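Long-range contacts in virulent strain associated lipoprotein (Borreliella spielmanii A14S, PDB 6FZZ), which is an outer surface lipoprotein of the PFam54 family that probably binds glutathione, as its Borrelia burgdorferi relative BBE31 does: residues 142-147 / 206-211; 24-29 / 146-151. All coordinates share one frame; numbering follows the deposited sequence.

Contact 1 (142-147 / 206-211); sequences ENLKNL and SDILSI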
loop_
_atom_site.group_PDB
_atom_site.type_symbol
_atom_site.label_atom_id
_atom_site.label_comp_id
_atom_site.label_asym_id
_atom_site.label_seq_id
_atom_site.Cartn_x
_atom_site.Cartn_y
_atom_site.Cartn_z
ATOM N N GLU A 142 -7.298 22.458 -7.954
ATOM C CA GLU A 142 -8.408 21.883 -7.246
ATOM C C GLU A 142 -8.612 20.374 -7.581
ATOM O O GLU A 142 -8.810 19.524 -6.709
ATOM C CB GLU A 142 -9.652 22.637 -7.594
ATOM C CG GLU A 142 -10.800 22.278 -6.701
ATOM C CD GLU A 142 -11.785 23.429 -6.596
ATOM O OE1 GLU A 142 -11.669 24.379 -7.410
ATOM O OE2 GLU A 142 -12.658 23.377 -5.693
ATOM N N ASN A 143 -8.524 20.066 -8.861
ATOM C CA ASN A 143 -8.696 18.704 -9.336
ATOM C C ASN A 143 -7.556 17.825 -8.802
ATOM O O ASN A 143 -7.817 16.773 -8.219
ATOM C CB ASN A 143 -8.766 18.714 -10.864
ATOM C CG ASN A 143 -9.204 17.402 -11.426
ATOM O OD1 ASN A 143 -10.196 16.821 -10.999
ATOM N ND2 ASN A 143 -8.459 16.915 -12.381
ATOM N N LEU A 144 -6.334 18.325 -8.915
ATOM C CA LEU A 144 -5.161 17.631 -8.475
ATOM C C LEU A 144 -5.227 17.327 -6.988
ATOM O O LEU A 144 -4.889 16.197 -6.547
ATOM C CB LEU A 144 -3.881 18.401 -8.846
ATOM C CG LEU A 144 -2.543 17.904 -8.337
ATOM C CD1 LEU A 144 -2.278 16.472 -8.777
ATOM C CD2 LEU A 144 -1.389 18.821 -8.793
ATOM N N LYS A 145 -5.648 18.324 -6.213
ATOM C CA LYS A 145 -5.773 18.123 -4.791
ATOM C C LYS A 145 -6.822 17.058 -4.469
ATOM O O LYS A 145 -6.582 16.202 -3.665
ATOM C CB LYS A 145 -6.089 19.424 -4.061
ATOM C CG LYS A 145 -6.315 19.227 -2.533
ATOM C CD LYS A 145 -7.043 20.437 -1.956
ATOM C CE LYS A 145 -6.984 20.532 -0.432
ATOM N NZ LYS A 145 -8.122 19.776 0.119
ATOM N N ASN A 146 -7.995 17.144 -5.055
ATOM C CA ASN A 146 -9.026 16.177 -4.810
ATOM C C ASN A 146 -8.586 14.758 -5.269
ATOM O O ASN A 146 -8.891 13.806 -4.579
ATOM C CB ASN A 146 -10.296 16.561 -5.555
ATOM C CG ASN A 146 -10.949 17.842 -5.007
ATOM O OD1 ASN A 146 -10.779 18.227 -3.841
ATOM N ND2 ASN A 146 -11.708 18.499 -5.859
ATOM N N LEU A 147 -7.923 14.635 -6.420
ATOM C CA LEU A 147 -7.447 13.309 -6.914
ATOM C C LEU A 147 -6.414 12.697 -5.943
ATOM O O LEU A 147 -6.492 11.542 -5.545
ATOM C CB LEU A 147 -6.888 13.424 -8.308
ATOM C CG LEU A 147 -7.899 13.723 -9.433
ATOM C CD1 LEU A 147 -7.155 14.057 -10.693
ATOM C CD2 LEU A 147 -8.791 12.548 -9.725
ATOM N N SER A 206 -3.634 7.564 -12.978
ATOM C CA SER A 206 -3.629 7.951 -14.411
ATOM C C SER A 206 -4.243 9.384 -14.546
ATOM O O SER A 206 -3.748 10.232 -15.273
ATOM C CB SER A 206 -4.441 6.937 -15.264
ATOM O OG SER A 206 -3.806 5.671 -15.076
ATOM N N ASP A 207 -5.246 9.699 -13.783
ATOM C CA ASP A 207 -5.780 11.040 -13.908
ATOM C C ASP A 207 -4.751 12.104 -13.444
ATOM O O ASP A 207 -4.631 13.154 -14.066
ATOM C CB ASP A 207 -7.030 11.215 -13.121
ATOM C CG ASP A 207 -8.246 10.508 -13.739
ATOM O OD1 ASP A 207 -8.254 10.122 -14.927
ATOM O OD2 ASP A 207 -9.216 10.373 -12.995
ATOM N N ILE A 208 -4.027 11.831 -12.353
ATOM C CA ILE A 208 -2.969 12.753 -11.892
ATOM C C ILE A 208 -1.854 12.873 -12.884
ATOM O O ILE A 208 -1.439 14.025 -13.218
ATOM C CB ILE A 208 -2.434 12.386 -10.514
ATOM C CG1 ILE A 208 -3.560 12.651 -9.507
ATOM C CG2 ILE A 208 -1.161 13.193 -10.239
ATOM C CD1 ILE A 208 -3.287 12.111 -8.111
ATOM N N LEU A 209 -1.419 11.721 -13.455
ATOM C CA LEU A 209 -0.404 11.771 -14.514
ATOM C C LEU A 209 -0.872 12.526 -15.801
ATOM O O LEU A 209 -0.077 13.005 -16.526
ATOM C CB LEU A 209 0.068 10.369 -14.927
ATOM C CG LEU A 209 0.719 9.574 -13.824
ATOM C CD1 LEU A 209 1.092 8.196 -14.338
ATOM C CD2 LEU A 209 1.912 10.333 -13.276
ATOM N N SER A 210 -2.165 12.627 -16.039
ATOM C CA SER A 210 -2.687 13.354 -17.188
ATOM C C SER A 210 -2.598 14.880 -17.085
ATOM O O SER A 210 -2.911 15.553 -18.039
ATOM C CB SER A 210 -4.210 13.095 -17.320
ATOM O OG SER A 210 -4.399 11.795 -17.695
ATOM N N ILE A 211 -2.342 15.422 -15.904
ATOM C CA ILE A 211 -2.317 16.862 -15.758
ATOM C C ILE A 211 -0.913 17.287 -16.192
ATOM O O ILE A 211 0.027 16.910 -15.540
ATOM C CB ILE A 211 -2.650 17.256 -14.320
ATOM C CG1 ILE A 211 -4.099 16.872 -14.017
ATOM C CG2 ILE A 211 -2.391 18.739 -14.125
ATOM C CD1 ILE A 211 -4.496 16.916 -12.533
#

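Contact 2 (24-29 / 146-151); sequences NLIEKA and NLFEKL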
loop_
_atom_site.group_PDB
_atom_site.type_symbol
_atom_site.label_atom_id
_atom_site.label_comp_id
_atom_site.label_asym_id
_atom_site.label_seq_id
_atom_site.Cartn_x
_atom_site.Cartn_y
_atom_site.Cartn_z
ATOM N N ASN A 24 1.811 20.888 1.105
ATOM C CA ASN A 24 1.770 20.170 2.370
ATOM C C ASN A 24 1.494 18.677 2.181
ATOM O O ASN A 24 2.132 17.822 2.804
ATOM C CB ASN A 24 0.712 20.788 3.307
ATOM C CG ASN A 24 1.294 21.933 4.096
ATOM O OD1 ASN A 24 2.195 21.726 4.916
ATOM N ND2 ASN A 24 0.881 23.136 3.791
ATOM N N LEU A 25 0.496 18.359 1.385
ATOM C CA LEU A 25 0.171 16.926 1.126
ATOM C C LEU A 25 1.348 16.133 0.504
ATOM O O LEU A 25 1.672 15.012 0.912
ATOM C CB LEU A 25 -1.025 16.859 0.179
ATOM C CG LEU A 25 -2.386 17.121 0.805
ATOM C CD1 LEU A 25 -3.442 17.491 -0.260
ATOM C CD2 LEU A 25 -2.791 15.849 1.575
ATOM N N ILE A 26 1.942 16.739 -0.519
ATOM C CA ILE A 26 3.007 16.146 -1.302
ATOM C C ILE A 26 4.250 16.024 -0.433
ATOM O O ILE A 26 4.887 14.947 -0.364
ATOM C CB ILE A 26 3.283 16.942 -2.585
ATOM C CG1 ILE A 26 2.059 16.834 -3.499
ATOM C CG2 ILE A 26 4.574 16.509 -3.219
ATOM C CD1 ILE A 26 2.085 17.844 -4.627
ATOM N N GLU A 27 4.563 17.091 0.314
ATOM C CA GLU A 27 5.745 17.021 1.157
ATOM C C GLU A 27 5.553 16.029 2.261
ATOM O O GLU A 27 6.471 15.293 2.603
ATOM C CB GLU A 27 6.243 18.441 1.606
ATOM C CG GLU A 27 6.578 19.304 0.364
ATOM C CD GLU A 27 7.373 20.598 0.668
ATOM O OE1 GLU A 27 8.236 20.524 1.577
ATOM O OE2 GLU A 27 7.156 21.671 -0.002
ATOM N N LYS A 28 4.357 15.925 2.818
ATOM C CA LYS A 28 4.136 15.000 3.892
ATOM C C LYS A 28 4.130 13.505 3.418
ATOM O O LYS A 28 4.609 12.574 4.120
ATOM C CB LYS A 28 2.809 15.360 4.564
ATOM C CG LYS A 28 2.113 14.249 5.361
ATOM C CD LYS A 28 2.849 13.863 6.638
ATOM C CE LYS A 28 1.931 13.025 7.511
ATOM N NZ LYS A 28 2.667 12.315 8.590
ATOM N N ALA A 29 3.589 13.285 2.225
ATOM C CA ALA A 29 3.598 11.934 1.608
ATOM C C ALA A 29 5.039 11.456 1.323
ATOM O O ALA A 29 5.373 10.244 1.516
ATOM C CB ALA A 29 2.806 11.954 0.308
ATOM N N ASN A 146 -7.995 17.144 -5.055
ATOM C CA ASN A 146 -9.026 16.177 -4.810
ATOM C C ASN A 146 -8.586 14.758 -5.269
ATOM O O ASN A 146 -8.891 13.806 -4.579
ATOM C CB ASN A 146 -10.296 16.561 -5.555
ATOM C CG ASN A 146 -10.949 17.842 -5.007
ATOM O OD1 ASN A 146 -10.779 18.227 -3.841
ATOM N ND2 ASN A 146 -11.708 18.499 -5.859
ATOM N N LEU A 147 -7.923 14.635 -6.420
ATOM C CA LEU A 147 -7.447 13.309 -6.914
ATOM C C LEU A 147 -6.414 12.697 -5.943
ATOM O O LEU A 147 -6.492 11.542 -5.545
ATOM C CB LEU A 147 -6.888 13.424 -8.308
ATOM C CG LEU A 147 -7.899 13.723 -9.433
ATOM C CD1 LEU A 147 -7.155 14.057 -10.693
ATOM C CD2 LEU A 147 -8.791 12.548 -9.725
ATOM N N PHE A 148 -5.501 13.526 -5.473
ATOM C CA PHE A 148 -4.423 13.049 -4.603
ATOM C C PHE A 148 -4.939 12.616 -3.257
ATOM O O PHE A 148 -4.546 11.566 -2.694
ATOM C CB PHE A 148 -3.357 14.138 -4.443
ATOM C CG PHE A 148 -2.094 13.622 -3.862
ATOM C CD1 PHE A 148 -1.457 12.501 -4.422
ATOM C CD2 PHE A 148 -1.519 14.216 -2.769
ATOM C CE1 PHE A 148 -0.284 12.009 -3.908
ATOM C CE2 PHE A 148 -0.321 13.759 -2.279
ATOM C CZ PHE A 148 0.283 12.640 -2.816
ATOM N N GLU A 149 -5.869 13.398 -2.725
ATOM C CA GLU A 149 -6.548 13.030 -1.511
ATOM C C GLU A 149 -7.333 11.767 -1.619
ATOM O O GLU A 149 -7.291 10.914 -0.702
ATOM C CB GLU A 149 -7.470 14.163 -0.997
ATOM C CG GLU A 149 -6.711 15.341 -0.531
ATOM C CD GLU A 149 -7.623 16.438 0.048
ATOM O OE1 GLU A 149 -8.829 16.400 -0.172
ATOM O OE2 GLU A 149 -7.131 17.372 0.690
ATOM N N LYS A 150 -8.076 11.648 -2.697
ATOM C CA LYS A 150 -8.792 10.397 -2.971
ATOM C C LYS A 150 -7.793 9.222 -3.083
ATOM O O LYS A 150 -8.022 8.132 -2.483
ATOM C CB LYS A 150 -9.611 10.505 -4.257
ATOM C CG LYS A 150 -10.882 11.345 -4.102
ATOM C CD LYS A 150 -11.852 11.134 -5.261
ATOM C CE LYS A 150 -11.439 11.931 -6.491
ATOM N NZ LYS A 150 -12.358 11.808 -7.685
ATOM N N LEU A 151 -6.679 9.435 -3.810
ATOM C CA LEU A 151 -5.636 8.362 -3.917
ATOM C C LEU A 151 -5.109 7.932 -2.550
ATOM O O LEU A 151 -5.095 6.729 -2.244
ATOM C CB LEU A 151 -4.473 8.829 -4.820
ATOM C CG LEU A 151 -3.305 7.873 -5.051
ATOM C CD1 LEU A 151 -3.843 6.591 -5.686
ATOM C CD2 LEU A 151 -2.322 8.584 -5.956
#

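Contact 1 (142-147 / 206-211)
In the all-helical C-terminal part of this PFam54 lipoprotein, which holds its Bbcrasp-1 family region, L144 and L147 near the start of helix 138-170 pack against D207, I208 and I211 at the C-terminal end of helix 180-209. It is a largely apolar helix-to-helix seam with no hydrogen bond crossing it; the backbones come nearest at L144 and I208, whose CA atoms are 6.3 Å apart.

L147 has the most surface buried in this contact. Its CB lies 3.6 Å from I208 CG1, and the two side chains slide past one another in opposite directions, which also brings I208 CD1 up against the L147 backbone. With CG set beside its own backbone N (chi1 -69°), L147 sends its methyls across D207 at about a right angle, CD1 lying 3.7 Å from D207 CB. L147 CD2 lies beside D207 OD2, and the same oxygen is salt-bridged to K203, one turn back on its own helix.

L144 serves the other branch of I208: its CD1 reaches I208 CG2 at 3.8 Å, again with the chains crossing nearly at right angles. L144 also leans on L22 of helix 15-41, and I208 on T122 and L126 of helix 105-126, so these two helices also pack against residues of this contact.

Within the 206-210 turn, S210 OG donates to S206 O over 3.0 Å, from above the carbonyl plane, while S210 N binds the same oxygen from the opposite face. I211, close to the C-terminus of the model, still points its CB toward helix 138-170. Its CD1 meets two neighbouring side chains, 4.0 Å from L144 CB and 4.0 Å from the amide nitrogen ND2 of N143.

Contact 2 (24-29 / 146-151)
F148 reaches out from helix 138-170 and sets the edge of its ring against helix 15-41, where L25 receives it; these two residues bury the most surface here. The helix axes stay 11.3 Å apart and run in roughly the same direction, at 34°, so the phenyl group spans much of the gap. CG of F148 lies anti to the backbone N (chi1 -166°), which carries the ring across to its partners. L25 O meets the ring edge in plane, 4.0 Å from F148 CE2, and L25 CB sits 4.0 Å from F148 CD2. One turn on, A29 CB approaches the same rim at F148 CZ, at 4.1 Å, while I26 CG1 comes in obliquely toward CE2.

E149 supplies the outer border. Its extended chain crosses L25 at about a right angle, and L25 CD1 rests 3.8 Å from E149 OE2, a van der Waals contact of the methyl with a carboxylate oxygen that is salt-bridged to K145 on its own helix.

Helix 105-126 packs against both partners: its I123 touches A29 and its L126 touches F148, while L133 from a loop meets I26. L151 touches I119 and T122 of helix 105-126 and S201 of helix 180-209.

Helix 138-170 is common to both contacts; the segments overlap at N146 and L147, of which only L147 makes a contact, and that in contact 1. It works through different sides: L147 faces helix 180-209, while F148 and E149 face helix 15-41. The contact centres lie about 10 Å apart, and I208 CD1 bridges them, 3.7 Å from F148 N. Contact 2 is the more buried, its centre about 14 Å from the centre of the chain, against about 19 Å for contact 1, which includes exposed N143. Both are largely apolar, without cross-segment hydrogen bonds, and each has a salt-bridged carboxylate beside a leucine methyl; contact 1 interlocks branched aliphatic chains, whereas contact 2 spans a wider gap with one aromatic ring.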